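Local coordinates for envelopment polyprotein (Bovine Schmallenberg virus BH80/Germany/2011, PDB 7A56) that probably drives fusion of the viral and host membranes during entry, as the class II fusion glycoprotein Gc, held here in its postfusion form, at residues I127-H131 / Q146-V150; C179-I183 / L296-N302. All coordinates share one frame; numbering follows the deposited sequence.

Interaction 1: I127-H131 / Q146-V150; sequences INAKH and QDGWV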
ATOM      1  N   ILE A 127     -27.805 -22.531 -18.301  1.00 29.57           N
ATOM      2  CA  ILE A 127     -27.415 -21.737 -19.469  1.00 28.53           C
ATOM      3  C   ILE A 127     -28.667 -21.296 -20.196  1.00 29.58           C
ATOM      4  O   ILE A 127     -29.444 -22.147 -20.663  1.00 30.53           O
ATOM      5  CB  ILE A 127     -26.526 -22.534 -20.460  1.00 28.55           C
ATOM      6  CG1 ILE A 127     -25.311 -23.115 -19.715  1.00 27.02           C
ATOM      7  CG2 ILE A 127     -26.146 -21.653 -21.654  1.00 25.59           C
ATOM      8  CD1 ILE A 127     -24.383 -24.006 -20.601  1.00 24.64           C
ATOM      9  N   ASN A 128     -28.827 -19.987 -20.388  1.00 30.84           N
ATOM     10  CA  ASN A 128     -29.797 -19.498 -21.371  1.00 32.33           C
ATOM     11  C   ASN A 128     -29.179 -19.614 -22.758  1.00 32.02           C
ATOM     12  O   ASN A 128     -28.062 -19.142 -22.971  1.00 31.65           O
ATOM     13  CB  ASN A 128     -30.160 -18.041 -21.135  1.00 31.97           C
ATOM     14  CG  ASN A 128     -31.112 -17.848 -19.966  1.00 34.16           C
ATOM     15  OD1 ASN A 128     -32.175 -18.443 -19.907  1.00 37.83           O
ATOM     16  ND2 ASN A 128     -30.745 -16.987 -19.061  1.00 37.10           N
ATOM     17  N   ALA A 129     -29.905 -20.217 -23.705  1.00 31.49           N
ATOM     18  CA  ALA A 129     -29.349 -20.519 -25.033  1.00 33.09           C
ATOM     19  C   ALA A 129     -30.383 -20.273 -26.139  1.00 33.46           C
ATOM     20  O   ALA A 129     -31.591 -20.426 -25.945  1.00 36.86           O
ATOM     21  CB  ALA A 129     -28.849 -21.994 -25.154  1.00 33.05           C
ATOM     22  N   LYS A 130     -29.886 -19.875 -27.303  1.00 33.35           N
ATOM     23  CA  LYS A 130     -30.672 -19.875 -28.530  1.00 33.58           C
ATOM     24  C   LYS A 130     -29.869 -20.576 -29.616  1.00 31.47           C
ATOM     25  O   LYS A 130     -28.643 -20.535 -29.597  1.00 31.00           O
ATOM     26  CB  LYS A 130     -31.025 -18.464 -28.993  1.00 40.10           C
ATOM     27  CG  LYS A 130     -31.471 -17.559 -27.849  1.00 47.75           C
ATOM     28  CD  LYS A 130     -32.357 -16.481 -28.408  1.00 57.16           C
ATOM     29  CE  LYS A 130     -32.748 -15.441 -27.367  1.00 58.71           C
ATOM     30  NZ  LYS A 130     -33.383 -14.314 -28.106  1.00 62.09           N
ATOM     31  N   HIS A 131     -30.561 -21.209 -30.574  1.00 30.83           N
ATOM     32  CA  HIS A 131     -29.809 -21.770 -31.702  1.00 32.09           C
ATOM     33  C   HIS A 131     -30.705 -21.876 -32.919  1.00 33.35           C
ATOM     34  O   HIS A 131     -31.943 -21.891 -32.819  1.00 34.91           O
ATOM     35  CB  HIS A 131     -29.199 -23.151 -31.389  1.00 33.63           C
ATOM     36  CG  HIS A 131     -30.208 -24.250 -31.370  1.00 39.51           C
ATOM     37  ND1 HIS A 131     -30.991 -24.517 -30.268  1.00 42.64           N
ATOM     38  CD2 HIS A 131     -30.578 -25.150 -32.323  1.00 45.78           C
ATOM     39  CE1 HIS A 131     -31.793 -25.535 -30.533  1.00 44.34           C
ATOM     40  NE2 HIS A 131     -31.560 -25.940 -31.773  1.00 45.28           N
ATOM     41  N   GLN A 146     -27.681 -11.536 -28.914  1.00 42.79           N
ATOM     42  CA  GLN A 146     -27.874 -10.408 -28.003  1.00 46.27           C
ATOM     43  C   GLN A 146     -26.560  -9.924 -27.406  1.00 43.52           C
ATOM     44  O   GLN A 146     -25.572 -10.655 -27.266  1.00 40.58           O
ATOM     45  CB  GLN A 146     -28.830 -10.806 -26.892  1.00 49.54           C
ATOM     46  CG  GLN A 146     -30.219 -11.145 -27.431  1.00 55.21           C
ATOM     47  CD  GLN A 146     -30.985 -12.090 -26.525  1.00 59.66           C
ATOM     48  OE1 GLN A 146     -30.865 -13.305 -26.654  1.00 61.34           O
ATOM     49  NE2 GLN A 146     -31.766 -11.536 -25.596  1.00 61.99           N
ATOM     50  N   ASP A 147     -26.565  -8.665 -26.976  1.00 48.64           N
ATOM     51  CA  ASP A 147     -25.423  -8.143 -26.250  1.00 50.97           C
ATOM     52  C   ASP A 147     -25.172  -8.939 -24.983  1.00 44.35           C
ATOM     53  O   ASP A 147     -26.100  -9.262 -24.235  1.00 43.39           O
ATOM     54  CB  ASP A 147     -25.662  -6.682 -25.891  1.00 63.16           C
ATOM     55  CG  ASP A 147     -25.270  -5.747 -27.014  1.00 75.45           C
ATOM     56  OD1 ASP A 147     -25.427  -6.149 -28.200  1.00 77.07           O
ATOM     57  OD2 ASP A 147     -24.791  -4.626 -26.705  1.00 88.60           O
ATOM     58  N   GLY A 148     -23.909  -9.261 -24.743  1.00 40.49           N
ATOM     59  CA  GLY A 148     -23.525 -10.015 -23.571  1.00 38.70           C
ATOM     60  C   GLY A 148     -23.588 -11.526 -23.734  1.00 35.31           C
ATOM     61  O   GLY A 148     -23.115 -12.248 -22.858  1.00 35.47           O
ATOM     62  N   TRP A 149     -24.162 -12.013 -24.812  1.00 37.09           N
ATOM     63  CA  TRP A 149     -24.218 -13.439 -25.113  1.00 31.79           C
ATOM     64  C   TRP A 149     -22.997 -13.818 -25.943  1.00 33.62           C
ATOM     65  O   TRP A 149     -22.562 -13.034 -26.798  1.00 37.04           O
ATOM     66  CB  TRP A 149     -25.501 -13.740 -25.882  1.00 34.49           C
ATOM     67  CG  TRP A 149     -26.714 -13.577 -25.050  1.00 34.25           C
ATOM     68  CD1 TRP A 149     -27.037 -12.491 -24.250  1.00 35.16           C
ATOM     69  CD2 TRP A 149     -27.787 -14.508 -24.913  1.00 36.37           C
ATOM     70  NE1 TRP A 149     -28.265 -12.692 -23.653  1.00 34.94           N
ATOM     71  CE2 TRP A 149     -28.733 -13.931 -24.020  1.00 38.04           C
ATOM     72  CE3 TRP A 149     -28.041 -15.793 -25.442  1.00 36.14           C
ATOM     73  CZ2 TRP A 149     -29.908 -14.583 -23.653  1.00 39.31           C
ATOM     74  CZ3 TRP A 149     -29.209 -16.440 -25.068  1.00 38.20           C
ATOM     75  CH2 TRP A 149     -30.138 -15.817 -24.171  1.00 37.56           C
ATOM     76  N   VAL A 150     -22.429 -15.014 -25.697  1.00 28.57           N
ATOM     77  CA  VAL A 150     -21.284 -15.443 -26.501  1.00 27.28           C
ATOM     78  C   VAL A 150     -21.850 -16.373 -27.583  1.00 27.04           C
ATOM     79  O   VAL A 150     -22.934 -16.950 -27.441  1.00 27.86           O
ATOM     80  CB  VAL A 150     -20.132 -16.112 -25.715  1.00 25.76           C
ATOM     81  CG1 VAL A 150     -19.464 -15.083 -24.729  1.00 27.11           C
ATOM     82  CG2 VAL A 150     -20.630 -17.284 -24.896  1.00 27.85           C
TER

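Interaction 2: C179-I183 / L296-N302; sequences CQDII and LRRCFDN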
ATOM      1  N   CYS A 179     -25.322 -17.933 -26.140  1.00 26.57           N
ATOM      2  CA  CYS A 179     -25.677 -18.394 -24.810  1.00 25.74           C
ATOM      3  C   CYS A 179     -25.166 -17.396 -23.771  1.00 27.38           C
ATOM      4  O   CYS A 179     -24.270 -16.611 -24.047  1.00 28.21           O
ATOM      5  CB  CYS A 179     -25.099 -19.798 -24.539  1.00 26.22           C
ATOM      6  SG  CYS A 179     -23.294 -19.960 -24.641  1.00 28.39           S
ATOM      7  N   GLN A 180     -25.725 -17.484 -22.562  1.00 27.73           N
ATOM      8  CA  GLN A 180     -25.255 -16.700 -21.412  1.00 28.36           C
ATOM      9  C   GLN A 180     -25.508 -17.541 -20.162  1.00 28.57           C
ATOM     10  O   GLN A 180     -26.555 -18.200 -20.080  1.00 29.66           O
ATOM     11  CB  GLN A 180     -26.011 -15.369 -21.384  1.00 28.98           C
ATOM     12  CG  GLN A 180     -25.506 -14.304 -20.413  1.00 34.63           C
ATOM     13  CD  GLN A 180     -26.336 -13.066 -20.589  1.00 34.80           C
ATOM     14  OE1 GLN A 180     -27.533 -13.091 -20.334  1.00 37.16           O
ATOM     15  NE2 GLN A 180     -25.720 -11.992 -21.097  1.00 36.15           N
ATOM     16  N   ASP A 181     -24.524 -17.590 -19.249  1.00 27.19           N
ATOM     17  CA  ASP A 181     -24.704 -18.315 -17.981  1.00 28.67           C
ATOM     18  C   ASP A 181     -25.872 -17.774 -17.167  1.00 30.74           C
ATOM     19  O   ASP A 181     -26.242 -16.591 -17.254  1.00 29.93           O
ATOM     20  CB  ASP A 181     -23.471 -18.220 -17.093  1.00 30.09           C
ATOM     21  CG  ASP A 181     -22.328 -19.120 -17.547  1.00 31.80           C
ATOM     22  OD1 ASP A 181     -22.365 -19.625 -18.711  1.00 30.28           O
ATOM     23  OD2 ASP A 181     -21.360 -19.271 -16.734  1.00 31.98           O
ATOM     24  N   ILE A 182     -26.443 -18.664 -16.351  1.00 31.47           N
ATOM     25  CA  ILE A 182     -27.287 -18.310 -15.204  1.00 32.42           C
ATOM     26  C   ILE A 182     -26.524 -18.681 -13.937  1.00 30.32           C
ATOM     27  O   ILE A 182     -25.993 -19.817 -13.837  1.00 30.76           O
ATOM     28  CB  ILE A 182     -28.625 -19.061 -15.233  1.00 33.54           C
ATOM     29  CG1 ILE A 182     -29.373 -18.818 -16.530  1.00 32.44           C
ATOM     30  CG2 ILE A 182     -29.466 -18.670 -13.970  1.00 36.29           C
ATOM     31  CD1 ILE A 182     -30.380 -19.973 -16.845  1.00 34.00           C
ATOM     32  N   ILE A 183     -26.447 -17.722 -12.972  1.00 32.16           N
ATOM     33  CA  ILE A 183     -25.716 -17.935 -11.731  1.00 30.92           C
ATOM     34  C   ILE A 183     -26.674 -17.838 -10.542  1.00 34.32           C
ATOM     35  O   ILE A 183     -27.736 -17.216 -10.599  1.00 33.70           O
ATOM     36  CB  ILE A 183     -24.556 -16.914 -11.523  1.00 32.04           C
ATOM     37  CG1 ILE A 183     -25.138 -15.499 -11.364  1.00 32.75           C
ATOM     38  CG2 ILE A 183     -23.522 -17.022 -12.662  1.00 28.28           C
ATOM     39  CD1 ILE A 183     -24.169 -14.459 -10.721  1.00 32.01           C
ATOM     40  N   LEU A 296     -24.654 -28.510 -25.215  1.00 28.10           N
ATOM     41  CA  LEU A 296     -23.978 -27.335 -24.715  1.00 29.64           C
ATOM     42  C   LEU A 296     -23.577 -27.663 -23.274  1.00 29.41           C
ATOM     43  O   LEU A 296     -24.445 -27.778 -22.408  1.00 29.81           O
ATOM     44  CB  LEU A 296     -24.904 -26.126 -24.809  1.00 34.24           C
ATOM     45  CG  LEU A 296     -24.271 -24.756 -24.848  1.00 38.16           C
ATOM     46  CD1 LEU A 296     -23.504 -24.653 -26.175  1.00 37.70           C
ATOM     47  CD2 LEU A 296     -25.415 -23.776 -24.817  1.00 39.82           C
ATOM     48  N   ARG A 297     -22.287 -27.932 -23.050  1.00 29.50           N
ATOM     49  CA  ARG A 297     -21.848 -28.371 -21.729  1.00 27.50           C
ATOM     50  C   ARG A 297     -21.261 -27.233 -20.918  1.00 27.24           C
ATOM     51  O   ARG A 297     -21.032 -27.409 -19.711  1.00 26.94           O
ATOM     52  CB  ARG A 297     -20.803 -29.486 -21.830  1.00 26.95           C
ATOM     53  CG  ARG A 297     -21.332 -30.806 -22.424  1.00 29.70           C
ATOM     54  CD  ARG A 297     -20.158 -31.631 -23.027  1.00 31.67           C
ATOM     55  NE  ARG A 297     -20.722 -32.842 -23.662  1.00 35.17           N
ATOM     56  CZ  ARG A 297     -20.959 -34.015 -23.047  1.00 38.87           C
ATOM     57  NH1 ARG A 297     -20.638 -34.211 -21.767  1.00 35.34           N
ATOM     58  NH2 ARG A 297     -21.527 -35.012 -23.724  1.00 35.26           N
ATOM     59  N   ARG A 298     -20.998 -26.095 -21.546  1.00 26.07           N
ATOM     60  CA  ARG A 298     -20.532 -24.936 -20.805  1.00 27.97           C
ATOM     61  C   ARG A 298     -20.702 -23.749 -21.731  1.00 27.29           C
ATOM     62  O   ARG A 298     -20.560 -23.892 -22.938  1.00 26.67           O
ATOM     63  CB  ARG A 298     -19.065 -25.074 -20.337  1.00 29.56           C
ATOM     64  CG  ARG A 298     -18.640 -24.059 -19.257  1.00 32.10           C
ATOM     65  CD  ARG A 298     -17.248 -24.390 -18.723  1.00 35.18           C
ATOM     66  NE  ARG A 298     -16.241 -24.072 -19.726  1.00 37.62           N
ATOM     67  CZ  ARG A 298     -15.075 -24.708 -19.870  1.00 40.70           C
ATOM     68  NH1 ARG A 298     -14.760 -25.712 -19.045  1.00 41.79           N
ATOM     69  NH2 ARG A 298     -14.253 -24.366 -20.871  1.00 40.88           N
ATOM     70  N   CYS A 299     -21.065 -22.595 -21.167  1.00 25.53           N
ATOM     71  CA  CYS A 299     -21.115 -21.372 -21.964  1.00 25.03           C
ATOM     72  C   CYS A 299     -19.928 -20.484 -21.642  1.00 25.37           C
ATOM     73  O   CYS A 299     -18.903 -20.488 -22.352  1.00 23.64           O
ATOM     74  CB  CYS A 299     -22.451 -20.619 -21.742  1.00 25.86           C
ATOM     75  SG  CYS A 299     -22.606 -19.135 -22.801  1.00 28.41           S
ATOM     76  N   PHE A 300     -20.038 -19.699 -20.550  1.00 25.90           N
ATOM     77  CA  PHE A 300     -18.885 -18.949 -20.106  1.00 24.26           C
ATOM     78  C   PHE A 300     -17.937 -19.863 -19.333  1.00 26.89           C
ATOM     79  O   PHE A 300     -18.351 -20.873 -18.775  1.00 28.44           O
ATOM     80  CB  PHE A 300     -19.277 -17.823 -19.113  1.00 22.32           C
ATOM     81  CG  PHE A 300     -20.252 -16.758 -19.649  1.00 24.99           C
ATOM     82  CD1 PHE A 300     -20.207 -16.314 -20.966  1.00 26.42           C
ATOM     83  CD2 PHE A 300     -21.133 -16.119 -18.766  1.00 27.38           C
ATOM     84  CE1 PHE A 300     -21.081 -15.304 -21.427  1.00 29.77           C
ATOM     85  CE2 PHE A 300     -22.023 -15.117 -19.230  1.00 27.73           C
ATOM     86  CZ  PHE A 300     -21.978 -14.692 -20.538  1.00 29.14           C
ATOM     87  N   ASP A 301     -16.685 -19.413 -19.172  1.00 26.80           N
ATOM     88  CA  ASP A 301     -15.861 -19.861 -18.052  1.00 27.34           C
ATOM     89  C   ASP A 301     -16.331 -19.182 -16.767  1.00 27.57           C
ATOM     90  O   ASP A 301     -16.705 -18.013 -16.787  1.00 28.97           O
ATOM     91  CB  ASP A 301     -14.387 -19.494 -18.255  1.00 25.51           C
ATOM     92  CG  ASP A 301     -13.754 -20.198 -19.472  1.00 33.31           C
ATOM     93  OD1 ASP A 301     -13.783 -21.443 -19.495  1.00 35.37           O
ATOM     94  OD2 ASP A 301     -13.187 -19.499 -20.348  1.00 33.71           O
ATOM     95  N   ASN A 302     -16.329 -19.907 -15.644  1.00 27.17           N
ATOM     96  CA  ASN A 302     -16.728 -19.295 -14.361  1.00 28.68           C
ATOM     97  C   ASN A 302     -15.766 -19.785 -13.298  1.00 31.26           C
ATOM     98  O   ASN A 302     -15.682 -20.984 -13.047  1.00 33.69           O
ATOM     99  CB  ASN A 302     -18.169 -19.632 -13.946  1.00 28.59           C
ATOM    100  CG  ASN A 302     -18.661 -18.803 -12.711  1.00 28.81           C
ATOM    101  OD1 ASN A 302     -17.858 -18.117 -12.022  1.00 27.40           O
ATOM    102  ND2 ASN A 302     -19.965 -18.829 -12.468  1.00 29.60           N
TER
HETATM  103  O   HOH W   1     -19.905 -21.471 -16.695  1.00 26.74           O
HETATM  104  O   HOH W   2     -21.787 -22.459 -18.499  1.00 26.80           O

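Interaction 1: I127-H131 / Q146-V150
A type II beta turn from Gln146 to Trp149 leads into strand 150-158 and sets Trp149 against Asn128 and Lys130 of strand 98-134, and Gln146 against Lys130. The indole does most of the touching, with the far rim of its six-membered ring. CZ3 of Trp149 lies 3.6 Å from the backbone O of Asn128 and also meets CG of Lys130. CH2 of Trp149 packs at 3.8 Å on CB of Asn128. Over one indole face, offset toward the rim, sits OE1 of Gln146. The lysine chain, extended beyond CG, crosses both the indole and the glutamine at about a right angle and carries Lys130 NZ to 3.1 Å from Gln146 OE1. That ammonium group is far from the six-membered ring of Trp149, so any cation-pi attraction is weak at most. Within the turn, Trp149 N bonds to Gln146 O at 3.1 Å, and Gly148 has the positive phi, 87°, expected of its third position. The tryptophan also packs on Ser178 and Gln180 of strand 172-183, which runs between the two segments. Such a surface contact is typical of a turn folded over an antiparallel beta-sheet.

Interaction 2: C179-I183 / L296-N302
A disulfide supplies the covalent part of this contact: Cys179 SG, on strand 172-183, joins Cys299 SG, in the loop after strand 293-296, with a bond of 2.1 Å and a near-perpendicular chi3 of 94°. The sulfur of Cys299 reaches across to the strand because it stands anti to its own backbone N (chi1 -176°).

The polar part centres on the buried carboxylate of Asp181. OD1 of Asp181 receives the backbone N-H of Phe300 at 3.0 Å, a nearly straight bond (167°) that arrives on the syn side but tilted out of the carboxylate plane. The same oxygen accepts a hydrogen bond from a water that in turn takes the N-H of Cys299, and a second water donates to both Asp181 OD2 and Phe300 O. OD2 is gripped further by the hydroxyl of Thr124, which also meets ND2 of Asn302. One side chain thus ties down two successive loop N-H groups, directly and through water.

Van der Waals packing completes the contact. The ring of Phe300 lies alongside Gln180, with CZ of Phe300 3.6 Å from CG of Gln180, and its CD2 also touches CG of Asp181. Leu296 CD2 rests 4.0 Å from Cys179 CB, while Ile183 CG2 lies against Asn302 ND2. Beyond the interface, Arg297 NH1 hydrogen-bonds to Pro140 O of the second subunit. Disulfides that tie loops to strands are characteristic of cysteine-rich class II fusion proteins; here a buried aspartate adds a polar tie beside the covalent one.

In the fold
The centres of interactions 1 and 2 lie about 9 Å apart, both far out on the elongated chain, some 39 and 34 Å from its centre. They follow one another in sequence: 127-131 / 146-150 closes before 179-183 / 296-302 opens. Strand 172-183 joins them, pairing antiparallel with strands 98-134 and 150-158. Probable backbone hydrogen bonds link Cys179 N to Val150 O and Gln180 N to Asn128 O. Ile127 and Val150 both touch Cys299, connecting the exposed contact to the buried one. A surface turn and, through the disulfide, a loop more than a hundred residues further on thus pack round one strand, uniting near and remote parts of this elongated molecule.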